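Local atomic coordinates of fructosamine deglycase FrlB (Bacillus subtilis, PDB entry 3EUA), a protein that converts a range of fructosamine 6-phosphates to glucose 6-phosphate and a free amino acid. Residues Lys8-Val13 with Val140-Ile144; Ala203-Val207 with Pro296-Asn300. One frame throughout, in Å; residues are numbered along the deposited sequence.

Overall arrangement
Contacts 1 and 2 are both buried, but they lie at different depths. Contact 2 is near the middle of the chain, with its centre about 6 Å from that of the chain; contact 1 is about 16 Å out and has Lys-8 at its exposed border. They use different pairs of helices: 11-20 with 137-153 in contact 1, and 205-220 with 288-313 in contact 2. Their centres are about 19 Å apart. They touch at one point outside either interface, where Tyr-142 CE2 lies 4.1 Å from Leu-297 CD1. The chemistry also differs. A side-chain-to-backbone hydrogen bond anchors contact 1, while contact 2 is held by van der Waals contact around a proline and a valine.

Contact 1 (Lys8-Val13 with Val140-Ile144); sequences KVNREV and VLYQI
Gln-143 reaches out from helix 137-153 and grips the backbone of Asn-10. Its OE1 accepts from Asn-10 N at 2.7 Å, with an N-H...O angle of 160°. The donor is tilted 24° from the carbonyl plane. The same oxygen is touched by Val-9 CG1 at 3.4 Å. The torsions explain the reach: CG lies anti to the carbonyl carbon, and the chain is extended beyond it (chi2 175°). The other end of the amide is also tied, since NE2 donates a weak hydrogen bond to Ile-134 O. This should limit rotation of the group.

Asn-10 is the N-cap of helix 11-20. Its OD1 accepts from Val-13 N at 3.1 Å, with the donor above the carbonyl plane, along with a weak, strongly bent bond from Glu-12 N. Its ND2 donates to the anti lone pair of Glu-12 OE2, which lies close to the amide plane. Gln-143 thus holds the residue that caps the helix.

The apolar part centres on Val-13. Both its methyls touch helix 137-153. Its CG1 rests on Gln-143 CB at 4.0 Å. Its CG2 meets Ile-144 CG1 at 3.8 Å and Val-140 CG1 at 4.2 Å.

The contact joins residues 8-13, leading into helix 11-20, to helix 137-153, whose residues 140-144 belong to the first SIS domain. Val-140 and Ile-144 also touch Met-107 of strand 103-108, part of the parallel sheet. Val-9 packs on Phe-158 and Ile-162 of helix 158-190, where Lys-8 forms a salt bridge with Asp-166.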
ATOM      1  N   LYS A   8       2.894  17.583  28.465  1.00 32.12           N
ATOM      2  CA  LYS A   8       2.882  18.124  27.113  1.00 31.38           C
ATOM      3  C   LYS A   8       1.827  17.447  26.230  1.00 29.94           C
ATOM      4  O   LYS A   8       1.617  17.873  25.094  1.00 30.06           O
ATOM      5  CB  LYS A   8       4.275  17.963  26.478  1.00 31.78           C
ATOM      6  CG  LYS A   8       5.425  18.661  27.221  1.00 32.16           C
ATOM      7  CD  LYS A   8       6.756  18.360  26.527  1.00 32.88           C
ATOM      8  CE  LYS A   8       7.958  19.038  27.205  1.00 34.90           C
ATOM      9  NZ  LYS A   8       7.959  20.509  27.040  1.00 37.02           N
ATOM     10  N   VAL A   9       1.157  16.408  26.741  1.00 28.14           N
ATOM     11  CA  VAL A   9       0.163  15.674  25.973  1.00 26.81           C
ATOM     12  C   VAL A   9      -1.179  16.383  25.968  1.00 26.34           C
ATOM     13  O   VAL A   9      -1.619  16.913  26.979  1.00 26.32           O
ATOM     14  CB  VAL A   9      -0.001  14.206  26.466  1.00 26.59           C
ATOM     15  CG1 VAL A   9      -1.094  13.499  25.748  1.00 25.30           C
ATOM     16  CG2 VAL A   9       1.270  13.437  26.211  1.00 27.22           C
ATOM     17  N   ASN A  10      -1.779  16.451  24.788  1.00 25.69           N
ATOM     18  CA  ASN A  10      -3.114  17.004  24.566  1.00 25.88           C
ATOM     19  C   ASN A  10      -4.029  16.458  25.674  1.00 25.35           C
ATOM     20  O   ASN A  10      -4.056  15.248  25.950  1.00 24.78           O
ATOM     21  CB  ASN A  10      -3.562  16.661  23.097  1.00 26.21           C
ATOM     22  CG  ASN A  10      -5.096  16.744  22.823  1.00 28.92           C
ATOM     23  OD1 ASN A  10      -5.941  16.489  23.684  1.00 31.84           O
ATOM     24  ND2 ASN A  10      -5.441  16.979  21.547  1.00 32.00           N
ATOM     25  N   ARG A  11      -4.768  17.341  26.344  1.00 25.42           N
ATOM     26  CA  ARG A  11      -5.653  16.901  27.454  1.00 25.19           C
ATOM     27  C   ARG A  11      -6.678  15.846  27.071  1.00 24.44           C
ATOM     28  O   ARG A  11      -7.024  14.972  27.868  1.00 22.47           O
ATOM     29  CB  ARG A  11      -6.380  18.066  28.122  1.00 25.69           C
ATOM     30  CG  ARG A  11      -5.499  18.856  29.070  1.00 26.89           C
ATOM     31  CD  ARG A  11      -6.313  19.845  29.907  1.00 29.37           C
ATOM     32  NE  ARG A  11      -5.457  20.527  30.890  1.00 32.55           N
ATOM     33  CZ  ARG A  11      -4.695  21.600  30.643  1.00 34.39           C
ATOM     34  NH1 ARG A  11      -3.972  22.114  31.626  1.00 34.42           N
ATOM     35  NH2 ARG A  11      -4.650  22.163  29.436  1.00 35.59           N
ATOM     36  N   GLU A  12      -7.171  15.921  25.844  1.00 24.39           N
ATOM     37  CA  GLU A  12      -8.145  14.958  25.372  1.00 25.05           C
ATOM     38  C   GLU A  12      -7.457  13.598  25.203  1.00 23.89           C
ATOM     39  O   GLU A  12      -8.048  12.552  25.476  1.00 24.04           O
ATOM     40  CB  GLU A  12      -8.746  15.450  24.056  1.00 25.82           C
ATOM     41  CG  GLU A  12      -9.391  16.880  24.097  1.00 27.90           C
ATOM     42  CD  GLU A  12      -9.438  17.548  22.701  1.00 29.53           C
ATOM     43  OE1 GLU A  12     -10.507  18.093  22.335  1.00 34.59           O
ATOM     44  OE2 GLU A  12      -8.430  17.525  21.948  1.00 32.05           O
ATOM     45  N   VAL A  13      -6.222  13.620  24.716  1.00 23.02           N
ATOM     46  CA  VAL A  13      -5.418  12.414  24.546  1.00 22.32           C
ATOM     47  C   VAL A  13      -5.104  11.844  25.947  1.00 22.38           C
ATOM     48  O   VAL A  13      -5.178  10.666  26.169  1.00 22.29           O
ATOM     49  CB  VAL A  13      -4.114  12.724  23.728  1.00 22.19           C
ATOM     50  CG1 VAL A  13      -3.096  11.585  23.835  1.00 21.89           C
ATOM     51  CG2 VAL A  13      -4.472  13.032  22.258  1.00 20.96           C
ATOM     52  N   VAL A 140      -0.086  14.885  17.358  1.00 18.53           N
ATOM     53  CA  VAL A 140      -1.189  14.331  18.149  1.00 18.30           C
ATOM     54  C   VAL A 140      -1.326  12.843  17.898  1.00 18.19           C
ATOM     55  O   VAL A 140      -1.587  12.092  18.807  1.00 18.04           O
ATOM     56  CB  VAL A 140      -2.529  15.092  17.846  1.00 18.27           C
ATOM     57  CG1 VAL A 140      -3.752  14.336  18.345  1.00 18.96           C
ATOM     58  CG2 VAL A 140      -2.488  16.543  18.429  1.00 18.18           C
ATOM     59  N   LEU A 141      -1.135  12.430  16.652  1.00 18.47           N
ATOM     60  CA  LEU A 141      -1.219  11.012  16.296  1.00 18.84           C
ATOM     61  C   LEU A 141      -0.171  10.214  17.066  1.00 18.85           C
ATOM     62  O   LEU A 141      -0.469   9.144  17.617  1.00 19.12           O
ATOM     63  CB  LEU A 141      -1.052  10.821  14.789  1.00 19.58           C
ATOM     64  CG  LEU A 141      -1.047   9.377  14.253  1.00 20.11           C
ATOM     65  CD1 LEU A 141      -2.135   8.553  14.906  1.00 20.29           C
ATOM     66  CD2 LEU A 141      -1.207   9.404  12.719  1.00 19.17           C
ATOM     67  N   TYR A 142       1.050  10.709  17.103  1.00 19.07           N
ATOM     68  CA  TYR A 142       2.086  10.041  17.882  1.00 18.96           C
ATOM     69  C   TYR A 142       1.827  10.072  19.409  1.00 19.28           C
ATOM     70  O   TYR A 142       2.183   9.137  20.121  1.00 19.68           O
ATOM     71  CB  TYR A 142       3.498  10.563  17.558  1.00 19.72           C
ATOM     72  CG  TYR A 142       4.196   9.932  16.370  1.00 18.23           C
ATOM     73  CD1 TYR A 142       3.753   8.727  15.788  1.00 20.44           C
ATOM     74  CD2 TYR A 142       5.456  10.394  15.988  1.00 22.14           C
ATOM     75  CE1 TYR A 142       4.465   8.114  14.750  1.00 18.95           C
ATOM     76  CE2 TYR A 142       6.194   9.779  14.939  1.00 19.42           C
ATOM     77  CZ  TYR A 142       5.678   8.659  14.326  1.00 19.97           C
ATOM     78  OH  TYR A 142       6.379   8.054  13.333  1.00 19.45           O
ATOM     79  N   GLN A 143       1.238  11.135  19.932  1.00 18.72           N
ATOM     80  CA  GLN A 143       0.872  11.137  21.354  1.00 18.92           C
ATOM     81  C   GLN A 143      -0.049   9.935  21.640  1.00 18.58           C
ATOM     82  O   GLN A 143       0.139   9.182  22.624  1.00 18.38           O
ATOM     83  CB  GLN A 143       0.169  12.442  21.735  1.00 18.65           C
ATOM     84  CG  GLN A 143       0.998  13.721  21.625  1.00 19.38           C
ATOM     85  CD  GLN A 143       0.171  14.971  21.900  1.00 20.24           C
ATOM     86  OE1 GLN A 143      -0.706  14.955  22.750  1.00 21.31           O
ATOM     87  NE2 GLN A 143       0.470  16.066  21.200  1.00 20.58           N
ATOM     88  N   ILE A 144      -1.035   9.743  20.761  1.00 18.66           N
ATOM     89  CA  ILE A 144      -1.973   8.628  20.869  1.00 18.41           C
ATOM     90  C   ILE A 144      -1.273   7.269  20.713  1.00 18.85           C
ATOM     91  O   ILE A 144      -1.464   6.340  21.521  1.00 18.59           O
ATOM     92  CB  ILE A 144      -3.082   8.714  19.787  1.00 18.22           C
ATOM     93  CG1 ILE A 144      -3.897  10.019  19.951  1.00 19.01           C
ATOM     94  CG2 ILE A 144      -3.995   7.490  19.874  1.00 18.89           C
ATOM     95  CD1 ILE A 144      -4.964  10.335  18.840  1.00 17.68           C
TER

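Contact 2 (Ala203-Val207 with Pro296-Asn300); sequences ANYGV and PLVLN
Val-207 sets CG1 anti to its backbone N (chi1 177°), and this splits its two methyls between successive parts of helix 288-313. CG1 lies against the backbone of Asn-300, 3.7 Å from its CA. CG2 reaches back to Pro-296, where it touches the carbonyl O at 3.4 Å and CB at 3.9 Å. That carbonyl already accepts the helix bond from Asn-300 N. Asn-300 in turn has CG anti to its own N (chi1 -174°), which brings OD1 to 4.0 Å from Val-207 CG1. Asn-300 CB meets the same methyl at 3.9 Å.

Pro-296 is the other centre of the contact. Its ring carbons meet residues 203-204. CG lies 3.3 Å from Ala-203 O and 4.0 Å from Ala-203 CB. The side chain of Asn-204 crosses the ring at about a right angle, and its amide also borders Leu-299 CD1. Ala-203 O is buried here and has no hydrogen-bond partner in the model; the proline ring offers it only C-H groups. The two segments share no hydrogen bond and meet by van der Waals contact. Helix 288-313 is kinked at this point, where the N atoms of Pro-296 and Leu-297 make no bond to the preceding turn.

The contact packs residues 203-207, which follow strand 197-200 and lead into helix 205-220, against the long helix 288-313 in the second SIS region. Asp-253 accepts from Ala-203 N. Tyr-138 of helix 137-153 touches both Val-207 and Asn-300. Leu-297 packs on Leu-165, Leu-168 and Tyr-172 of helix 158-190.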
ATOM      1  N   ALA A 203       9.025   4.123   7.282  1.00 19.58           N
ATOM      2  CA  ALA A 203       8.187   5.136   7.909  1.00 19.18           C
ATOM      3  C   ALA A 203       8.016   6.393   7.077  1.00 19.36           C
ATOM      4  O   ALA A 203       7.206   7.233   7.433  1.00 18.97           O
ATOM      5  CB  ALA A 203       8.741   5.491   9.271  1.00 19.98           C
ATOM      6  N   ASN A 204       8.786   6.519   5.986  1.00 19.27           N
ATOM      7  CA  ASN A 204       8.748   7.692   5.115  1.00 19.17           C
ATOM      8  C   ASN A 204       7.845   7.510   3.897  1.00 19.23           C
ATOM      9  O   ASN A 204       7.595   8.479   3.160  1.00 19.34           O
ATOM     10  CB  ASN A 204      10.189   7.959   4.607  1.00 20.20           C
ATOM     11  CG  ASN A 204      11.215   7.811   5.705  1.00 21.35           C
ATOM     12  OD1 ASN A 204      12.025   6.879   5.706  1.00 26.22           O
ATOM     13  ND2 ASN A 204      11.107   8.649   6.705  1.00 19.38           N
ATOM     14  N   TYR A 205       7.366   6.283   3.648  1.00 19.40           N
ATOM     15  CA  TYR A 205       6.580   6.005   2.447  1.00 19.17           C
ATOM     16  C   TYR A 205       5.307   6.830   2.378  1.00 18.91           C
ATOM     17  O   TYR A 205       4.983   7.342   1.316  1.00 19.68           O
ATOM     18  CB  TYR A 205       6.291   4.500   2.256  1.00 19.91           C
ATOM     19  CG  TYR A 205       5.480   4.280   0.971  1.00 21.20           C
ATOM     20  CD1 TYR A 205       6.093   4.387  -0.270  1.00 21.96           C
ATOM     21  CD2 TYR A 205       4.106   4.064   1.002  1.00 23.11           C
ATOM     22  CE1 TYR A 205       5.394   4.249  -1.433  1.00 20.58           C
ATOM     23  CE2 TYR A 205       3.379   3.903  -0.190  1.00 22.47           C
ATOM     24  CZ  TYR A 205       4.037   4.010  -1.397  1.00 22.60           C
ATOM     25  OH  TYR A 205       3.346   3.893  -2.574  1.00 23.62           O
ATOM     26  N   GLY A 206       4.600   7.020   3.487  1.00 18.87           N
ATOM     27  CA  GLY A 206       3.362   7.835   3.466  1.00 18.20           C
ATOM     28  C   GLY A 206       3.611   9.296   3.095  1.00 17.95           C
ATOM     29  O   GLY A 206       2.742   9.917   2.483  1.00 17.57           O
ATOM     30  N   VAL A 207       4.808   9.822   3.410  1.00 18.01           N
ATOM     31  CA  VAL A 207       5.197  11.201   3.053  1.00 17.27           C
ATOM     32  C   VAL A 207       5.284  11.342   1.533  1.00 18.06           C
ATOM     33  O   VAL A 207       4.791  12.331   0.967  1.00 18.42           O
ATOM     34  CB  VAL A 207       6.543  11.634   3.752  1.00 17.81           C
ATOM     35  CG1 VAL A 207       6.989  13.012   3.338  1.00 17.52           C
ATOM     36  CG2 VAL A 207       6.367  11.556   5.238  1.00 18.52           C
ATOM     37  N   PRO A 296      10.280  11.310   9.311  1.00 17.84           N
ATOM     38  CA  PRO A 296       9.266  11.585   8.271  1.00 17.67           C
ATOM     39  C   PRO A 296       8.490  12.902   8.450  1.00 17.85           C
ATOM     40  O   PRO A 296       8.034  13.506   7.451  1.00 17.95           O
ATOM     41  CB  PRO A 296       8.299  10.406   8.368  1.00 16.96           C
ATOM     42  CG  PRO A 296       8.836   9.441   9.329  1.00 19.09           C
ATOM     43  CD  PRO A 296      10.062  10.018   9.991  1.00 17.18           C
ATOM     44  N   LEU A 297       8.281  13.302   9.706  1.00 17.81           N
ATOM     45  CA  LEU A 297       7.595  14.580  10.010  1.00 17.96           C
ATOM     46  C   LEU A 297       8.401  15.745   9.480  1.00 17.88           C
ATOM     47  O   LEU A 297       7.852  16.682   8.881  1.00 18.58           O
ATOM     48  CB  LEU A 297       7.349  14.777  11.488  1.00 17.70           C
ATOM     49  CG  LEU A 297       6.240  13.950  12.102  1.00 19.83           C
ATOM     50  CD1 LEU A 297       6.355  12.441  11.791  1.00 19.38           C
ATOM     51  CD2 LEU A 297       6.241  14.181  13.596  1.00 20.16           C
ATOM     52  N   VAL A 298       9.698  15.684   9.660  1.00 17.68           N
ATOM     53  CA  VAL A 298      10.580  16.739   9.159  1.00 17.55           C
ATOM     54  C   VAL A 298      10.612  16.762   7.631  1.00 17.40           C
ATOM     55  O   VAL A 298      10.548  17.812   7.023  1.00 18.29           O
ATOM     56  CB  VAL A 298      12.017  16.537   9.653  1.00 17.26           C
ATOM     57  CG1 VAL A 298      12.839  17.739   9.230  1.00 15.86           C
ATOM     58  CG2 VAL A 298      12.037  16.405  11.186  1.00 18.63           C
ATOM     59  N   LEU A 299      10.732  15.579   7.022  1.00 17.54           N
ATOM     60  CA  LEU A 299      10.754  15.454   5.562  1.00 17.86           C
ATOM     61  C   LEU A 299       9.450  16.027   4.990  1.00 17.38           C
ATOM     62  O   LEU A 299       9.453  16.802   4.017  1.00 17.44           O
ATOM     63  CB  LEU A 299      11.010  13.986   5.154  1.00 17.98           C
ATOM     64  CG  LEU A 299      12.437  13.401   5.341  1.00 17.31           C
ATOM     65  CD1 LEU A 299      12.479  11.859   5.287  1.00 16.17           C
ATOM     66  CD2 LEU A 299      13.361  14.036   4.263  1.00 18.44           C
ATOM     67  N   ASN A 300       8.346  15.697   5.636  1.00 17.46           N
ATOM     68  CA  ASN A 300       7.061  16.208   5.228  1.00 18.41           C
ATOM     69  C   ASN A 300       6.959  17.732   5.296  1.00 18.16           C
ATOM     70  O   ASN A 300       6.357  18.362   4.404  1.00 18.39           O
ATOM     71  CB  ASN A 300       5.960  15.634   6.101  1.00 17.89           C
ATOM     72  CG  ASN A 300       4.610  16.030   5.626  1.00 21.11           C
ATOM     73  OD1 ASN A 300       4.247  15.707   4.508  1.00 22.49           O
ATOM     74  ND2 ASN A 300       3.818  16.693   6.488  1.00 20.79           N
TER